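Local coordinates for flagellar hook-associated protein 2 (Bdellovibrio bacteriovorus, PDB 6KTY) that probably caps the tip of the growing flagellar filament, where it helps flagellin subunits polymerise and keeps them from leaking away, at residues Ile91-Val103 / Asn111-Gly123. Residues are numbered along the deposited sequence; the frame is centred on the assembly and turned at random.
Sequences INAANVGLKAQVV and NPFKLLVSGLSTG
Lys99 and Ser118, Gln101 and Leu116, and Val103 and Lys114 form three antiparallel hydrogen-bonded pairs, each closed by two backbone bonds. The straightest runs from Leu116 N to Gln101 O at 2.8 Å, with 174° at the hydrogen. Between these pairs lie non-hydrogen-bonded ones, Ala100 opposite Val117 and Val102 opposite Leu115, where alpha hydrogens lean on carbonyls: Ala100 CA stands 3.2 Å from Leu116 O. Beyond Leu98 and Gly119, at the open end of the hairpin, the bonding weakens. Leu120 N reaches Gly97 O only in a weak, bent bond, and a water spans the same two atoms, donating to Gly97 O and accepting from Leu120 N.

The two strands make a beta hairpin at the edge of a four-stranded antiparallel sheet in this fragment of the cap protein; strand 45-48 flanks 113-119 on its other side. Helix 84-94 packs against one face. From its last turn Ile91 comes down tip to tip onto two side chains, its CD1 3.9 Å from Val117 CG2 and 4.0 Å from Leu115 CD2, while Val87 and Met88 also touch Leu115. Asn92 fastens this helix end to the edge strand: its OD1 accepts from Ala100 N at 2.8 Å, and its ND2 donates to Ala100 O at 3.2 Å, nearly in the amide plane.

On the opposite face, Lys99 bends at its outer torsions (chi3 134°, chi4 -58°), bringing NZ to Gln101 OE1 at 2.9 Å, above the carbonyl plane. The side chains of Gln101 and Leu116 run alongside each other in the same direction, Gln101 CG 4.1 Å from Leu116 CD2. A second subunit packs here: Gln101 NE2 donates to Leu172 O of that chain, and Phe160 of the same neighbouring subunit packs on Leu116.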
ATOM      1  N   ILE A  91      -4.596 -31.639  20.614  1.00 32.15           N
ATOM      2  CA  ILE A  91      -3.881 -30.410  21.003  1.00 31.18           C
ATOM      3  C   ILE A  91      -4.911 -29.396  21.455  1.00 31.82           C
ATOM      4  O   ILE A  91      -4.767 -28.848  22.534  1.00 33.27           O
ATOM      5  CB  ILE A  91      -2.965 -29.827  19.907  1.00 29.04           C
ATOM      6  CG1 ILE A  91      -1.788 -30.772  19.613  1.00 29.73           C
ATOM      7  CG2 ILE A  91      -2.416 -28.475  20.301  1.00 28.66           C
ATOM      8  CD1 ILE A  91      -0.990 -30.458  18.287  1.00 26.05           C
ATOM      9  N   ASN A  92      -5.984 -29.179  20.699  1.00 31.28           N
ATOM     10  CA  ASN A  92      -6.959 -28.191  21.150  1.00 32.30           C
ATOM     11  C   ASN A  92      -7.603 -28.619  22.494  1.00 35.45           C
ATOM     12  O   ASN A  92      -7.754 -27.796  23.393  1.00 36.31           O
ATOM     13  CB  ASN A  92      -8.026 -27.921  20.091  1.00 32.68           C
ATOM     14  CG  ASN A  92      -7.477 -27.155  18.894  1.00 32.26           C
ATOM     15  OD1 ASN A  92      -6.534 -26.357  19.034  1.00 29.69           O
ATOM     16  ND2 ASN A  92      -8.045 -27.409  17.698  1.00 30.17           N
ATOM     17  N   ALA A  93      -7.935 -29.905  22.647  1.00 35.61           N
ATOM     18  CA  ALA A  93      -8.633 -30.360  23.862  1.00 39.15           C
ATOM     19  C   ALA A  93      -7.712 -30.331  25.079  1.00 40.35           C
ATOM     20  O   ALA A  93      -8.187 -30.273  26.188  1.00 42.68           O
ATOM     21  CB  ALA A  93      -9.209 -31.757  23.679  1.00 39.79           C
ATOM     22  N   ALA A  94      -6.398 -30.379  24.871  1.00 38.72           N
ATOM     23  CA  ALA A  94      -5.446 -30.317  25.977  1.00 39.97           C
ATOM     24  C   ALA A  94      -5.491 -28.981  26.724  1.00 41.60           C
ATOM     25  O   ALA A  94      -5.074 -28.905  27.875  1.00 43.77           O
ATOM     26  CB  ALA A  94      -4.043 -30.564  25.458  1.00 37.84           C
ATOM     27  N   ASN A  95      -5.910 -27.906  26.050  1.00 40.45           N
ATOM     28  CA  ASN A  95      -6.030 -26.601  26.711  1.00 41.07           C
ATOM     29  C   ASN A  95      -4.677 -26.107  27.292  1.00 39.78           C
ATOM     30  O   ASN A  95      -4.604 -25.687  28.426  1.00 40.59           O
ATOM     31  CB  ASN A  95      -7.132 -26.659  27.792  1.00 44.68           C
ATOM     32  CG  ASN A  95      -7.737 -25.278  28.102  1.00 47.21           C
ATOM     33  OD1 ASN A  95      -8.079 -24.525  27.194  1.00 50.47           O
ATOM     34  ND2 ASN A  95      -7.849 -24.947  29.370  1.00 44.91           N
ATOM     35  N   VAL A  96      -3.612 -26.187  26.508  1.00 37.47           N
ATOM     36  CA  VAL A  96      -2.280 -25.811  26.997  1.00 38.32           C
ATOM     37  C   VAL A  96      -1.781 -24.463  26.416  1.00 36.34           C
ATOM     38  O   VAL A  96      -0.574 -24.225  26.338  1.00 36.45           O
ATOM     39  CB  VAL A  96      -1.260 -26.960  26.747  1.00 38.30           C
ATOM     40  CG1 VAL A  96      -1.655 -28.163  27.595  1.00 42.53           C
ATOM     41  CG2 VAL A  96      -1.186 -27.319  25.272  1.00 36.42           C
ATOM     42  N   GLY A  97      -2.710 -23.603  25.998  1.00 35.83           N
ATOM     43  CA  GLY A  97      -2.386 -22.287  25.451  1.00 34.95           C
ATOM     44  C   GLY A  97      -2.072 -22.304  23.962  1.00 33.65           C
ATOM     45  O   GLY A  97      -1.450 -21.356  23.454  1.00 32.61           O
ATOM     46  N   LEU A  98      -2.443 -23.399  23.283  1.00 33.42           N
ATOM     47  CA  LEU A  98      -2.136 -23.607  21.876  1.00 32.08           C
ATOM     48  C   LEU A  98      -3.418 -23.822  21.082  1.00 31.95           C
ATOM     49  O   LEU A  98      -4.409 -24.317  21.618  1.00 33.73           O
ATOM     50  CB  LEU A  98      -1.186 -24.788  21.689  1.00 32.60           C
ATOM     51  CG  LEU A  98       0.185 -24.608  22.363  1.00 34.03           C
ATOM     52  CD1 LEU A  98       0.954 -25.882  22.226  1.00 38.55           C
ATOM     53  CD2 LEU A  98       0.957 -23.452  21.796  1.00 33.05           C
ATOM     54  N   LYS A  99      -3.423 -23.370  19.833  1.00 30.37           N
ATOM     55  CA  LYS A  99      -4.568 -23.581  18.927  1.00 31.82           C
ATOM     56  C   LYS A  99      -4.004 -24.268  17.691  1.00 29.34           C
ATOM     57  O   LYS A  99      -3.008 -23.814  17.137  1.00 29.10           O
ATOM     58  CB  LYS A  99      -5.230 -22.244  18.567  1.00 33.17           C
ATOM     59  CG  LYS A  99      -6.185 -22.259  17.345  1.00 37.34           C
ATOM     60  CD  LYS A  99      -6.474 -20.809  16.863  1.00 42.80           C
ATOM     61  CE  LYS A  99      -6.365 -20.652  15.356  1.00 45.08           C
ATOM     62  NZ  LYS A  99      -5.009 -21.044  14.810  1.00 44.46           N
ATOM     63  N   ALA A 100      -4.595 -25.393  17.308  1.00 28.37           N
ATOM     64  CA  ALA A 100      -4.101 -26.174  16.201  1.00 26.62           C
ATOM     65  C   ALA A 100      -5.152 -26.121  15.106  1.00 26.47           C
ATOM     66  O   ALA A 100      -6.341 -26.084  15.378  1.00 25.57           O
ATOM     67  CB  ALA A 100      -3.870 -27.612  16.639  1.00 26.87           C
ATOM     68  N   GLN A 101      -4.706 -26.126  13.866  1.00 25.47           N
ATOM     69  CA  GLN A 101      -5.619 -26.381  12.758  1.00 27.18           C
ATOM     70  C   GLN A 101      -4.887 -27.078  11.643  1.00 25.71           C
ATOM     71  O   GLN A 101      -3.631 -27.048  11.565  1.00 25.50           O
ATOM     72  CB  GLN A 101      -6.280 -25.075  12.296  1.00 29.27           C
ATOM     73  CG  GLN A 101      -5.287 -24.048  11.740  1.00 31.43           C
ATOM     74  CD  GLN A 101      -5.969 -22.675  11.451  1.00 37.48           C
ATOM     75  OE1 GLN A 101      -6.379 -21.956  12.369  1.00 41.62           O
ATOM     76  NE2 GLN A 101      -6.078 -22.331  10.187  1.00 35.07           N
ATOM     77  N   VAL A 102      -5.629 -27.701  10.740  1.00 26.10           N
ATOM     78  CA  VAL A 102      -4.951 -28.342   9.600  1.00 25.97           C
ATOM     79  C   VAL A 102      -5.182 -27.464   8.370  1.00 27.26           C
ATOM     80  O   VAL A 102      -6.305 -27.113   8.076  1.00 27.71           O
ATOM     81  CB  VAL A 102      -5.469 -29.761   9.356  1.00 26.99           C
ATOM     82  CG1 VAL A 102      -4.877 -30.333   8.092  1.00 26.08           C
ATOM     83  CG2 VAL A 102      -5.174 -30.648  10.594  1.00 26.60           C
ATOM     84  N   VAL A 103      -4.111 -27.103   7.680  1.00 27.55           N
ATOM     85  CA  VAL A 103      -4.222 -26.270   6.502  1.00 28.86           C
ATOM     86  C   VAL A 103      -3.809 -27.106   5.289  1.00 30.32           C
ATOM     87  O   VAL A 103      -3.174 -28.160   5.442  1.00 29.03           O
ATOM     88  CB  VAL A 103      -3.385 -24.963   6.644  1.00 29.19           C
ATOM     89  CG1 VAL A 103      -3.837 -24.135   7.860  1.00 29.03           C
ATOM     90  CG2 VAL A 103      -1.891 -25.264   6.692  1.00 30.15           C
ATOM     91  N   ASN A 111       1.248 -33.990  -1.082  1.00 40.66           N
ATOM     92  CA  ASN A 111       1.243 -33.948   0.383  1.00 37.60           C
ATOM     93  C   ASN A 111       0.836 -32.569   0.869  1.00 36.25           C
ATOM     94  O   ASN A 111       1.630 -31.843   1.461  1.00 34.08           O
ATOM     95  CB  ASN A 111       2.619 -34.329   0.921  1.00 37.88           C
ATOM     96  CG  ASN A 111       3.027 -35.751   0.521  1.00 41.45           C
ATOM     97  OD1 ASN A 111       2.406 -36.719   0.946  1.00 40.20           O
ATOM     98  ND2 ASN A 111       4.081 -35.869  -0.270  1.00 43.49           N
ATOM     99  N   PRO A 112      -0.417 -32.202   0.610  1.00 35.87           N
ATOM    100  CA  PRO A 112      -0.823 -30.838   0.833  1.00 35.84           C
ATOM    101  C   PRO A 112      -1.196 -30.522   2.292  1.00 33.48           C
ATOM    102  O   PRO A 112      -1.133 -29.350   2.690  1.00 34.67           O
ATOM    103  CB  PRO A 112      -2.029 -30.697  -0.097  1.00 37.62           C
ATOM    104  CG  PRO A 112      -2.643 -32.022  -0.135  1.00 37.68           C
ATOM    105  CD  PRO A 112      -1.537 -33.027   0.139  1.00 37.07           C
ATOM    106  N   PHE A 113      -1.516 -31.522   3.112  1.00 30.86           N
ATOM    107  CA  PHE A 113      -2.107 -31.223   4.431  1.00 29.20           C
ATOM    108  C   PHE A 113      -1.031 -30.984   5.488  1.00 27.38           C
ATOM    109  O   PHE A 113      -0.113 -31.784   5.632  1.00 28.65           O
ATOM    110  CB  PHE A 113      -3.081 -32.316   4.877  1.00 27.86           C
ATOM    111  CG  PHE A 113      -4.302 -32.430   4.001  1.00 29.61           C
ATOM    112  CD1 PHE A 113      -5.401 -31.602   4.199  1.00 30.97           C
ATOM    113  CD2 PHE A 113      -4.356 -33.366   2.982  1.00 30.94           C
ATOM    114  CE1 PHE A 113      -6.546 -31.726   3.398  1.00 32.88           C
ATOM    115  CE2 PHE A 113      -5.479 -33.472   2.169  1.00 35.23           C
ATOM    116  CZ  PHE A 113      -6.571 -32.647   2.375  1.00 34.02           C
ATOM    117  N   LYS A 114      -1.137 -29.866   6.204  1.00 26.24           N
ATOM    118  CA  LYS A 114      -0.188 -29.534   7.269  1.00 24.58           C
ATOM    119  C   LYS A 114      -0.834 -29.127   8.559  1.00 23.52           C
ATOM    120  O   LYS A 114      -1.911 -28.492   8.560  1.00 23.66           O
ATOM    121  CB  LYS A 114       0.753 -28.453   6.789  1.00 26.48           C
ATOM    122  CG  LYS A 114       1.672 -28.942   5.702  1.00 25.12           C
ATOM    123  CD  LYS A 114       2.438 -27.806   5.131  1.00 26.38           C
ATOM    124  CE  LYS A 114       3.330 -28.300   3.991  1.00 28.20           C
ATOM    125  NZ  LYS A 114       4.210 -27.253   3.435  1.00 29.69           N
ATOM    126  N   LEU A 115      -0.218 -29.537   9.665  1.00 22.56           N
ATOM    127  CA  LEU A 115      -0.681 -29.134  10.986  1.00 23.93           C
ATOM    128  C   LEU A 115      -0.004 -27.813  11.315  1.00 23.00           C
ATOM    129  O   LEU A 115       1.217 -27.691  11.182  1.00 22.30           O
ATOM    130  CB  LEU A 115      -0.344 -30.188  12.042  1.00 24.52           C
ATOM    131  CG  LEU A 115      -0.772 -29.881  13.485  1.00 25.73           C
ATOM    132  CD1 LEU A 115      -2.292 -30.037  13.651  1.00 25.24           C
ATOM    133  CD2 LEU A 115      -0.028 -30.806  14.438  1.00 25.80           C
ATOM    134  N   LEU A 116      -0.816 -26.818  11.658  1.00 22.34           N
ATOM    135  CA  LEU A 116      -0.332 -25.518  12.123  1.00 22.16           C
ATOM    136  C   LEU A 116      -0.671 -25.389  13.600  1.00 22.50           C
ATOM    137  O   LEU A 116      -1.848 -25.505  13.985  1.00 21.46           O
ATOM    138  CB  LEU A 116      -1.013 -24.391  11.328  1.00 23.67           C
ATOM    139  CG  LEU A 116      -0.884 -22.938  11.867  1.00 26.42           C
ATOM    140  CD1 LEU A 116       0.564 -22.473  11.743  1.00 26.28           C
ATOM    141  CD2 LEU A 116      -1.807 -21.955  11.104  1.00 31.52           C
ATOM    142  N   VAL A 117       0.321 -25.128  14.433  1.00 22.46           N
ATOM    143  CA  VAL A 117       0.058 -24.975  15.872  1.00 22.02           C
ATOM    144  C   VAL A 117       0.559 -23.557  16.262  1.00 22.99           C
ATOM    145  O   VAL A 117       1.713 -23.227  16.020  1.00 23.70           O
ATOM    146  CB  VAL A 117       0.774 -26.061  16.662  1.00 21.59           C
ATOM    147  CG1 VAL A 117       0.565 -25.904  18.158  1.00 22.20           C
ATOM    148  CG2 VAL A 117       0.338 -27.483  16.188  1.00 22.13           C
ATOM    149  N   SER A 118      -0.293 -22.745  16.866  1.00 23.67           N
ATOM    150  CA  SER A 118       0.094 -21.384  17.223  1.00 25.35           C
ATOM    151  C   SER A 118      -0.257 -21.065  18.676  1.00 27.28           C
ATOM    152  O   SER A 118      -1.246 -21.576  19.202  1.00 28.14           O
ATOM    153  CB  SER A 118      -0.546 -20.428  16.248  1.00 26.18           C
ATOM    154  OG  SER A 118      -1.937 -20.343  16.535  1.00 31.03           O
ATOM    155  N   GLY A 119       0.579 -20.254  19.333  1.00 27.32           N
ATOM    156  CA  GLY A 119       0.270 -19.730  20.663  1.00 29.12           C
ATOM    157  C   GLY A 119      -0.951 -18.856  20.549  1.00 29.49           C
ATOM    158  O   GLY A 119      -1.329 -18.452  19.448  1.00 30.55           O
ATOM    159  N   LEU A 120      -1.587 -18.558  21.667  1.00 30.59           N
ATOM    160  CA  LEU A 120      -2.762 -17.685  21.651  1.00 31.71           C
ATOM    161  C   LEU A 120      -2.365 -16.225  21.860  1.00 32.16           C
ATOM    162  O   LEU A 120      -3.162 -15.343  21.591  1.00 33.26           O
ATOM    163  CB  LEU A 120      -3.771 -18.110  22.714  1.00 33.91           C
ATOM    164  CG  LEU A 120      -4.459 -19.459  22.455  1.00 37.29           C
ATOM    165  CD1 LEU A 120      -5.217 -19.929  23.707  1.00 41.45           C
ATOM    166  CD2 LEU A 120      -5.406 -19.337  21.255  1.00 39.17           C
ATOM    167  N   SER A 121      -1.139 -15.970  22.351  1.00 31.31           N
ATOM    168  CA  SER A 121      -0.687 -14.598  22.653  1.00 31.58           C
ATOM    169  C   SER A 121       0.490 -14.208  21.808  1.00 30.24           C
ATOM    170  O   SER A 121       1.357 -15.025  21.500  1.00 29.27           O
ATOM    171  CB  SER A 121      -0.262 -14.461  24.113  1.00 33.11           C
ATOM    172  OG  SER A 121      -1.351 -14.740  24.970  1.00 32.94           O
ATOM    173  N   THR A 122       0.523 -12.928  21.488  1.00 30.55           N
ATOM    174  CA  THR A 122       1.607 -12.321  20.733  1.00 29.73           C
ATOM    175  C   THR A 122       2.614 -11.727  21.722  1.00 31.46           C
ATOM    176  O   THR A 122       2.356 -11.691  22.924  1.00 30.15           O
ATOM    177  CB  THR A 122       1.045 -11.195  19.852  1.00 30.03           C
ATOM    178  OG1 THR A 122       0.484 -10.197  20.693  1.00 29.67           O
ATOM    179  CG2 THR A 122      -0.062 -11.722  18.856  1.00 26.96           C
ATOM    180  N   GLY A 123       3.752 -11.265  21.209  1.00 30.86           N
ATOM    181  CA  GLY A 123       4.733 -10.551  22.023  1.00 32.72           C
ATOM    182  C   GLY A 123       5.932 -11.399  22.396  1.00 34.90           C
ATOM    183  O   GLY A 123       5.826 -12.615  22.564  1.00 34.43           O
TER
HETATM  184  O   HOH W   1      -0.253 -19.022  24.197  1.00 33.38           O